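Local coordinates for 1-Cys peroxiredoxin (Vibrio vulnificus MO6-24/O, PDB 5K2I), which probably reduces hydrogen peroxide and related peroxides through a single catalytic cysteine, and is implicated in nitric oxide scavenging, at residues Gln6-Ala11 with Met127-Gly132; Glu28-Lys33 with Val68-Ser73; Cys48-Leu53 with Val147-Thr152; Val74-Ala79 with Gly100-Thr105. All blocks are in the same frame, centred on the assembly; numbering follows the deposited sequence.

Interaction 1. Residues Gln6-Ala11 with Met127-Gly132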
# COMPACT_ATOMS: atom_id res chain seq x y z
N GLN A 6 -1.48 2.10 -28.17
CA GLN A 6 -2.89 2.36 -28.43
C GLN A 6 -3.24 3.80 -28.10
O GLN A 6 -2.70 4.38 -27.16
CB GLN A 6 -3.80 1.43 -27.62
CG GLN A 6 -3.67 -0.06 -27.96
CD GLN A 6 -4.84 -0.88 -27.43
OE1 GLN A 6 -4.97 -1.09 -26.22
NE2 GLN A 6 -5.71 -1.32 -28.33
N THR A 7 -4.15 4.37 -28.87
CA THR A 7 -4.72 5.66 -28.54
C THR A 7 -5.60 5.51 -27.29
O THR A 7 -6.26 4.49 -27.12
CB THR A 7 -5.53 6.18 -29.74
OG1 THR A 7 -4.66 6.26 -30.89
CG2 THR A 7 -6.12 7.54 -29.47
N LEU A 8 -5.61 6.52 -26.42
CA LEU A 8 -6.51 6.53 -25.28
C LEU A 8 -7.95 6.31 -25.74
O LEU A 8 -8.31 6.71 -26.86
CB LEU A 8 -6.44 7.86 -24.53
CG LEU A 8 -5.22 8.16 -23.69
CD1 LEU A 8 -5.30 9.62 -23.21
CD2 LEU A 8 -5.14 7.20 -22.52
N PRO A 9 -8.79 5.74 -24.86
CA PRO A 9 -10.22 5.72 -25.16
C PRO A 9 -10.71 7.12 -25.53
O PRO A 9 -10.29 8.10 -24.91
CB PRO A 9 -10.86 5.25 -23.85
CG PRO A 9 -9.77 4.55 -23.11
CD PRO A 9 -8.48 5.17 -23.55
N ASN A 10 -11.57 7.21 -26.53
CA ASN A 10 -12.12 8.49 -26.94
C ASN A 10 -13.23 8.87 -25.98
O ASN A 10 -14.41 8.71 -26.28
CB ASN A 10 -12.62 8.40 -28.38
CG ASN A 10 -13.21 9.69 -28.86
OD1 ASN A 10 -12.89 10.77 -28.37
ND2 ASN A 10 -14.07 9.59 -29.88
N ALA A 11 -12.81 9.32 -24.80
CA ALA A 11 -13.72 9.57 -23.68
C ALA A 11 -13.47 10.97 -23.14
O ALA A 11 -12.60 11.69 -23.65
CB ALA A 11 -13.51 8.52 -22.59
N MET A 127 1.16 7.26 -16.77
CA MET A 127 1.36 7.18 -18.21
C MET A 127 2.15 8.35 -18.75
O MET A 127 2.05 9.48 -18.24
CB MET A 127 0.02 7.21 -18.94
CG MET A 127 -0.89 6.06 -18.78
SD MET A 127 -2.38 6.55 -19.68
CE MET A 127 -3.29 5.02 -19.53
N ILE A 128 2.91 8.08 -19.81
CA ILE A 128 3.33 9.13 -20.73
C ILE A 128 2.50 8.96 -22.00
O ILE A 128 2.45 7.87 -22.57
CB ILE A 128 4.83 9.04 -21.06
CG1 ILE A 128 5.67 9.18 -19.79
CG2 ILE A 128 5.22 10.11 -22.10
CD1 ILE A 128 7.14 8.81 -19.96
N ILE A 129 1.86 10.03 -22.42
CA ILE A 129 0.94 10.02 -23.56
C ILE A 129 1.44 11.02 -24.59
O ILE A 129 1.60 12.20 -24.28
CB ILE A 129 -0.49 10.38 -23.13
CG1 ILE A 129 -0.88 9.56 -21.90
CG2 ILE A 129 -1.46 10.16 -24.28
CD1 ILE A 129 -2.02 10.14 -21.12
N ASP A 130 1.68 10.56 -25.81
CA ASP A 130 2.18 11.42 -26.88
C ASP A 130 1.11 11.57 -27.94
O ASP A 130 0.77 10.61 -28.62
CB ASP A 130 3.46 10.85 -27.48
CG ASP A 130 4.65 10.95 -26.54
OD1 ASP A 130 5.11 12.09 -26.30
OD2 ASP A 130 5.13 9.91 -26.04
N ASN A 131 0.59 12.79 -28.06
CA ASN A 131 -0.51 13.06 -28.99
C ASN A 131 -1.63 12.03 -28.83
O ASN A 131 -2.15 11.48 -29.80
CB ASN A 131 -0.01 13.06 -30.44
CG ASN A 131 -1.06 13.53 -31.44
OD1 ASN A 131 -1.77 14.52 -31.21
ND2 ASN A 131 -1.17 12.82 -32.55
N GLY A 132 -1.99 11.73 -27.58
CA GLY A 132 -3.10 10.82 -27.33
C GLY A 132 -2.76 9.34 -27.36
O GLY A 132 -3.62 8.53 -27.03

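Interaction 2. Residues Glu28-Lys33 with Val68-Ser73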
# COMPACT_ATOMS: atom_id res chain seq x y z
N GLU A 28 -8.73 15.47 -27.46
CA GLU A 28 -8.57 16.88 -27.81
C GLU A 28 -7.64 17.57 -26.81
O GLU A 28 -6.72 18.29 -27.19
CB GLU A 28 -9.94 17.57 -27.87
CG GLU A 28 -10.81 17.11 -29.04
CD GLU A 28 -12.08 17.95 -29.20
OE1 GLU A 28 -12.42 18.71 -28.27
OE2 GLU A 28 -12.74 17.82 -30.25
N LEU A 29 -7.89 17.34 -25.53
CA LEU A 29 -7.09 17.92 -24.46
C LEU A 29 -5.60 17.59 -24.58
O LEU A 29 -4.74 18.45 -24.34
CB LEU A 29 -7.62 17.44 -23.11
CG LEU A 29 -7.01 18.02 -21.82
CD1 LEU A 29 -7.30 19.50 -21.70
CD2 LEU A 29 -7.56 17.29 -20.62
N PHE A 30 -5.30 16.35 -24.97
CA PHE A 30 -3.93 15.87 -25.01
C PHE A 30 -3.32 15.87 -26.42
O PHE A 30 -2.16 15.48 -26.61
CB PHE A 30 -3.85 14.45 -24.42
CG PHE A 30 -4.29 14.34 -22.96
CD1 PHE A 30 -4.33 15.45 -22.13
CD2 PHE A 30 -4.64 13.10 -22.44
CE1 PHE A 30 -4.72 15.32 -20.80
CE2 PHE A 30 -5.04 12.97 -21.10
CZ PHE A 30 -5.08 14.09 -20.28
N ALA A 31 -4.08 16.34 -27.41
CA ALA A 31 -3.59 16.38 -28.78
C ALA A 31 -2.36 17.28 -28.90
O ALA A 31 -2.34 18.38 -28.34
CB ALA A 31 -4.69 16.88 -29.72
N GLY A 32 -1.36 16.81 -29.64
CA GLY A 32 -0.17 17.60 -29.92
C GLY A 32 0.73 17.84 -28.73
O GLY A 32 1.61 18.70 -28.78
N LYS A 33 0.52 17.08 -27.66
CA LYS A 33 1.27 17.27 -26.43
C LYS A 33 1.88 15.97 -25.94
O LYS A 33 1.37 14.88 -26.22
CB LYS A 33 0.37 17.83 -25.31
CG LYS A 33 -0.19 19.22 -25.56
CD LYS A 33 -1.20 19.57 -24.48
CE LYS A 33 -2.07 20.74 -24.89
NZ LYS A 33 -1.42 22.03 -24.59
N VAL A 68 7.81 17.47 -21.21
CA VAL A 68 6.41 17.26 -20.85
C VAL A 68 5.65 18.58 -20.93
O VAL A 68 6.09 19.58 -20.36
CB VAL A 68 6.29 16.63 -19.45
CG1 VAL A 68 4.83 16.56 -19.00
CG2 VAL A 68 6.91 15.23 -19.44
N ASP A 69 4.53 18.59 -21.65
CA ASP A 69 3.76 19.82 -21.82
C ASP A 69 2.71 20.00 -20.74
O ASP A 69 2.31 21.11 -20.42
CB ASP A 69 3.05 19.81 -23.18
CG ASP A 69 4.02 19.78 -24.33
OD1 ASP A 69 4.79 20.75 -24.48
OD2 ASP A 69 4.02 18.78 -25.10
N LEU A 70 2.25 18.88 -20.20
CA LEU A 70 1.10 18.88 -19.32
C LEU A 70 1.22 17.71 -18.36
O LEU A 70 1.51 16.60 -18.79
CB LEU A 70 -0.18 18.78 -20.13
CG LEU A 70 -1.50 18.78 -19.39
CD1 LEU A 70 -1.69 20.12 -18.69
CD2 LEU A 70 -2.64 18.51 -20.38
N ILE A 71 1.03 17.98 -17.07
CA ILE A 71 0.95 16.94 -16.05
C ILE A 71 -0.46 16.95 -15.49
O ILE A 71 -0.94 18.01 -15.09
CB ILE A 71 1.94 17.17 -14.90
CG1 ILE A 71 3.36 17.35 -15.44
CG2 ILE A 71 1.86 16.04 -13.87
CD1 ILE A 71 4.35 17.83 -14.39
N ALA A 72 -1.11 15.80 -15.46
CA ALA A 72 -2.50 15.73 -15.04
C ALA A 72 -2.72 14.60 -14.04
O ALA A 72 -2.11 13.53 -14.13
CB ALA A 72 -3.42 15.54 -16.25
N SER A 73 -3.59 14.88 -13.09
CA SER A 73 -4.01 13.96 -12.05
C SER A 73 -5.45 13.53 -12.34
O SER A 73 -6.31 14.39 -12.51
CB SER A 73 -3.91 14.64 -10.68
OG SER A 73 -4.52 13.88 -9.66

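Interaction 3. Residues Cys48-Leu53 with Val147-Thr152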
# COMPACT_ATOMS: atom_id res chain seq x y z
N CYS A 48 1.85 6.50 -1.35
CA CYS A 48 3.25 6.90 -1.21
C CYS A 48 3.44 8.22 -1.92
O CYS A 48 3.09 8.33 -3.09
CB CYS A 48 4.20 5.86 -1.80
SG CYS A 48 4.03 4.22 -1.08
N SER A 49 3.96 9.22 -1.22
CA SER A 49 3.95 10.57 -1.79
C SER A 49 4.63 10.64 -3.15
O SER A 49 4.14 11.33 -4.05
CB SER A 49 4.62 11.54 -0.83
OG SER A 49 3.90 11.57 0.39
N GLU A 50 5.73 9.91 -3.29
CA GLU A 50 6.50 9.88 -4.52
C GLU A 50 5.69 9.40 -5.73
O GLU A 50 6.10 9.62 -6.87
CB GLU A 50 7.72 8.97 -4.34
CG GLU A 50 7.34 7.51 -4.18
CD GLU A 50 8.45 6.65 -3.59
OE1 GLU A 50 9.03 5.85 -4.35
OE2 GLU A 50 8.71 6.77 -2.37
N ALA A 51 4.56 8.75 -5.48
CA ALA A 51 3.80 8.11 -6.57
C ALA A 51 2.51 8.85 -6.91
O ALA A 51 1.79 8.44 -7.83
CB ALA A 51 3.51 6.66 -6.22
N HIS A 52 2.19 9.92 -6.19
CA HIS A 52 1.04 10.72 -6.59
C HIS A 52 1.31 12.21 -6.43
O HIS A 52 2.43 12.66 -6.69
CB HIS A 52 -0.23 10.26 -5.84
CG HIS A 52 -0.28 10.65 -4.39
ND1 HIS A 52 -1.32 11.37 -3.85
CD2 HIS A 52 0.58 10.41 -3.38
CE1 HIS A 52 -1.09 11.56 -2.56
NE2 HIS A 52 0.06 11.00 -2.25
N LEU A 53 0.30 12.99 -6.06
CA LEU A 53 0.38 14.44 -6.19
C LEU A 53 1.69 15.07 -5.65
O LEU A 53 2.35 15.80 -6.40
CB LEU A 53 -0.85 15.07 -5.53
CG LEU A 53 -1.40 16.39 -6.08
CD1 LEU A 53 -1.27 16.52 -7.59
CD2 LEU A 53 -2.85 16.53 -5.65
N VAL A 147 7.46 -0.80 -6.97
CA VAL A 147 7.36 0.52 -6.38
C VAL A 147 7.71 1.65 -7.35
O VAL A 147 8.63 2.43 -7.11
CB VAL A 147 8.28 0.65 -5.14
CG1 VAL A 147 7.83 1.81 -4.29
CG2 VAL A 147 8.26 -0.62 -4.33
N SER A 148 6.98 1.73 -8.46
CA SER A 148 7.22 2.78 -9.44
C SER A 148 6.69 4.11 -8.91
O SER A 148 5.90 4.13 -7.96
CB SER A 148 6.57 2.42 -10.77
OG SER A 148 5.30 1.83 -10.55
N ASN A 149 7.12 5.21 -9.52
CA ASN A 149 6.83 6.54 -9.01
C ASN A 149 7.04 7.61 -10.08
O ASN A 149 7.25 7.30 -11.26
CB ASN A 149 7.71 6.81 -7.79
CG ASN A 149 9.19 6.52 -8.08
OD1 ASN A 149 9.67 6.73 -9.19
ND2 ASN A 149 9.91 6.02 -7.07
N ALA A 150 7.02 8.88 -9.69
CA ALA A 150 7.25 9.95 -10.66
C ALA A 150 8.66 9.87 -11.24
O ALA A 150 8.86 10.18 -12.41
CB ALA A 150 7.01 11.32 -10.02
N GLU A 151 9.63 9.42 -10.44
CA GLU A 151 11.00 9.24 -10.95
C GLU A 151 11.07 8.20 -12.06
O GLU A 151 11.88 8.32 -12.97
CB GLU A 151 11.97 8.84 -9.83
CG GLU A 151 12.32 9.95 -8.86
CD GLU A 151 13.35 10.95 -9.40
OE1 GLU A 151 13.93 10.74 -10.49
OE2 GLU A 151 13.58 11.97 -8.71
N THR A 152 10.23 7.17 -11.96
CA THR A 152 10.17 6.15 -13.01
C THR A 152 9.76 6.80 -14.32
O THR A 152 10.32 6.50 -15.37
CB THR A 152 9.17 5.03 -12.67
OG1 THR A 152 9.31 4.67 -11.29
CG2 THR A 152 9.42 3.80 -13.55
O HOH W 1 9.17 9.79 -7.46

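Interaction 4. Residues Val74-Ala79 with Gly100-Thr105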
# COMPACT_ATOMS: atom_id res chain seq x y z
N VAL A 74 -5.70 12.23 -12.39
CA VAL A 74 -7.06 11.73 -12.56
C VAL A 74 -7.45 10.79 -11.41
O VAL A 74 -6.60 10.11 -10.81
CB VAL A 74 -7.24 11.02 -13.93
CG1 VAL A 74 -6.37 9.76 -14.04
CG2 VAL A 74 -8.71 10.70 -14.22
N SER A 75 -8.74 10.78 -11.09
CA SER A 75 -9.28 9.89 -10.08
C SER A 75 -10.77 9.69 -10.35
O SER A 75 -11.41 10.52 -11.01
CB SER A 75 -9.07 10.47 -8.67
OG SER A 75 -9.45 9.51 -7.69
N VAL A 76 -11.31 8.59 -9.85
CA VAL A 76 -12.75 8.39 -9.82
C VAL A 76 -13.27 9.18 -8.62
O VAL A 76 -13.40 8.67 -7.50
CB VAL A 76 -13.14 6.90 -9.74
CG1 VAL A 76 -14.66 6.76 -9.78
CG2 VAL A 76 -12.51 6.13 -10.90
N ASN A 77 -13.47 10.46 -8.89
CA ASN A 77 -14.02 11.47 -7.99
C ASN A 77 -14.73 12.47 -8.87
O ASN A 77 -14.45 12.53 -10.07
CB ASN A 77 -12.94 12.20 -7.18
CG ASN A 77 -12.36 11.37 -6.05
OD1 ASN A 77 -11.27 10.83 -6.18
ND2 ASN A 77 -13.08 11.29 -4.94
N ASP A 78 -15.61 13.28 -8.29
CA ASP A 78 -16.22 14.36 -9.06
C ASP A 78 -15.31 15.57 -9.11
O ASP A 78 -14.32 15.68 -8.36
CB ASP A 78 -17.56 14.75 -8.47
CG ASP A 78 -17.43 15.25 -7.07
OD1 ASP A 78 -17.07 16.45 -6.93
OD2 ASP A 78 -17.65 14.46 -6.12
N ALA A 79 -15.65 16.50 -10.00
CA ALA A 79 -14.81 17.66 -10.26
C ALA A 79 -14.71 18.62 -9.08
O ALA A 79 -13.70 19.32 -8.96
CB ALA A 79 -15.33 18.39 -11.51
N GLY A 100 -15.88 10.91 -12.76
CA GLY A 100 -16.82 10.70 -11.67
C GLY A 100 -17.64 9.43 -11.69
O GLY A 100 -18.06 8.94 -10.63
N ASP A 101 -17.89 8.90 -12.88
CA ASP A 101 -18.66 7.67 -13.02
C ASP A 101 -17.76 6.49 -13.40
O ASP A 101 -18.28 5.43 -13.76
CB ASP A 101 -19.77 7.85 -14.07
CG ASP A 101 -19.24 8.11 -15.48
OD1 ASP A 101 -18.00 8.23 -15.66
OD2 ASP A 101 -20.08 8.23 -16.40
N ALA A 102 -16.44 6.68 -13.34
CA ALA A 102 -15.43 5.65 -13.62
C ALA A 102 -15.43 5.18 -15.07
O ALA A 102 -14.82 4.17 -15.38
CB ALA A 102 -15.61 4.43 -12.68
N SER A 103 -16.08 5.93 -15.97
CA SER A 103 -16.18 5.48 -17.36
C SER A 103 -14.83 5.46 -18.07
O SER A 103 -14.55 4.54 -18.82
CB SER A 103 -17.17 6.34 -18.14
OG SER A 103 -16.80 7.70 -18.10
N PHE A 104 -13.98 6.46 -17.83
CA PHE A 104 -12.66 6.50 -18.45
C PHE A 104 -11.80 5.35 -17.90
O PHE A 104 -11.14 4.63 -18.66
CB PHE A 104 -12.00 7.87 -18.20
CG PHE A 104 -10.56 7.98 -18.64
CD1 PHE A 104 -10.23 8.18 -19.97
CD2 PHE A 104 -9.54 7.94 -17.71
CE1 PHE A 104 -8.88 8.31 -20.35
CE2 PHE A 104 -8.21 8.07 -18.08
CZ PHE A 104 -7.88 8.26 -19.40
N THR A 105 -11.86 5.17 -16.59
CA THR A 105 -11.08 4.15 -15.90
C THR A 105 -11.46 2.75 -16.36
O THR A 105 -10.59 1.91 -16.61
CB THR A 105 -11.26 4.30 -14.38
OG1 THR A 105 -10.82 5.61 -13.98
CG2 THR A 105 -10.47 3.26 -13.62

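Interaction 1. Residues Gln6-Ala11 with Met127-Gly132
Leu8 is engaged twice over: both of its methyl groups meet the last part of strand 120-130, and its backbone N-H meets Gly132 in the turn just after it. The polar part is one hydrogen bond: Leu8 N donates to Gly132 O at 2.9 Å, nearly straight at the hydrogen (169°) and with the donor almost in line with the carbonyl. The same oxygen also takes a CA-H...O contact from Thr7 CA at 3.4 Å, so two groups of Thr7 and Leu8 gather on one carbonyl.

The apolar part belongs to the fork of Leu8. CD1 touches Ile129 CD1 at 3.9 Å, the two side chains crossing at about a right angle, while CD2 rests 4.0 Å from Met127 SD, near the end of an extended methionine chain. With CG of Leu8 beside its backbone N (chi1 -73°), the fork spans both residues, which lie on the same face of the strand.

The contact ties the N-terminal loop of this thioredoxin-like fold to the turn leading into strand 133-139. Leu8 is also flanked by Val26 and Leu27 of helix 26-29, by Leu108 of helix 103-108, and by Val134.

Interaction 2. Residues Glu28-Lys33 with Val68-Ser73
Phe30 and Leu70 make the close apolar contact between the turn after helix 26-29 and the early part of strand 70-75. One methyl does the work: Leu70 CD2 lies 3.8 Å from Phe30 CE1 and 3.9 Å from Phe30 CD1, approaching the ring obliquely, and the two side chains cross at about a right angle. CG of Leu70 stands anti to its backbone N (chi1 -179°), an orientation that carries CD2 across to the ring. Leu29 adds only a distant brush on this side, its carbonyl O 4.5 Å from Leu70 CD2.

The other half is looser and lies toward solvent. Here Lys33 and Asp69 run past each other obliquely: Lys33 CB passes 4.0 Å from Asp69 CB, while the carboxylate oxygen Asp69 OD2 reaches the lysine backbone, 3.4 Å from Lys33 CA. They do not form a salt bridge, since Lys33 NZ remains 6.3 Å from Asp69 OD1. Asp69 OD2 instead accepts from Lys34 N, so the carboxylate grips the backbone just beyond the turn. That turn, Phe30 to Lys33, is type II, with Gly32 at positive phi and Lys33 N bonded to Phe30 O.

The contact joins the loop leading into strand 34-40 to strand 70-75, its parallel neighbour in the central sheet. Phe30 is further packed on Val35 of strand 34-40 and Leu97 of strand 95-98, and Gly32 N bonds Asn131 OD1 beyond the end of strand 120-130.

Interaction 3. Residues Cys48-Leu53 with Val147-Thr152
A single residue, Glu50, holds the start of helix 150-156 with both its backbone and its side chain. Glu50 O accepts from Ala150 N at 3.1 Å, and Glu50 OE1 accepts from Asn149 ND2 at 2.9 Å. The second bond reaches OE1 on its anti side, 27° out of the carboxylate plane, though it lies close to the amide plane of Asn149; the two flat groups are turned 41° apart. Both chains start in the crowded position between backbone N and carbonyl carbon (chi1 67° for Glu50), and Glu50 CG also packs 3.7 Å from Asn149 CB.

The other end of that amide is engaged too: Asn149 OD1 caps Thr152 N at 2.9 Å, and Asn149 N returns the bond to Thr152 OG1, completing a capping box. A water bridges Glu50 O to Glu151 N, so the carbonyl receives two donors.

The acceptors Glu50 O, Asn149 OD1 and this water thus meet the first amides of the helix. Glu50 lies two residues after Cys48, which is disulfide-bonded to Cys48 of the second subunit, so the contact joins the helix to the redox-active loop in this oxidised dimer.

Interaction 4. Residues Val74-Ala79 with Gly100-Thr105
Val76 drives its two methyls into the corner where the chain turns into helix 103-108. Followed outward from CB, the side chain forks. CG1, anti to the backbone N (chi1 -177°), meets Ala102 CB at 3.8 Å and lies 4.1 Å from Gly100 O. The other branch, CG2, lies 3.6 Å from Thr105 OG1 and 4.0 Å from Ala102 CB, so the alanine methyl touches both arms of the fork. Thr105 crosses Val76 obliquely, and its hydroxyl is engaged with Asp99 OD2 while it rests against the methyl.

Beyond the valine the approach passes to the backbones. Gly100 CA comes within 3.4 Å of Asn77 O in a CA-H...O contact whose angle at the hydrogen, 122°, is well bent. No classical hydrogen bond links the two segments; the polar groups are settled locally instead. Ser75 OG donates to Asn77 OD1 at 2.7 Å, and that oxygen also accepts from Ala43 N. On the facing segment Asp101 OD1 accepts from Ser103 N, from above the carboxylate plane, an Asx turn just where the helix begins; Ser103 OG is an additional donor to the same oxygen, on the syn side.

Segment 74-79 carries the end of strand 70-75 and leads into helix 79-88, which Asp78 OD1 caps by accepting from Val81 N; 100-105 follows the parallel strand 95-98 and leads into helix 103-108. Arg121 of strand 120-130 flanks Val76, Ser122 flanks Thr105, and Leu13 of strand 12-17 packs against both Val74 and Phe104.

Overall arrangement
Interactions 1 and 2 are neighbours, with centres about 10 Å apart: Asn131 N probably bonds Lys33 O at 2.9 Å, and Leu8 CD1 packs on Phe30 CD2 at 3.6 Å. Interaction 4, centred about 16 Å from interaction 1, meets it where Leu8 CD2 lies 4.3 Å from Phe104 CZ. Interactions 2 and 4 share strand 70-75: interaction 2 uses its earlier part and interaction 4 its end. Interaction 3 stands apart, about 20 Å between centres from interactions 1 and 4, and on the opposite side of the chain's centre from interaction 4. It alone includes Cys48, whose intersubunit disulfide marks the redox site; the other three join loops and helices to the central sheet.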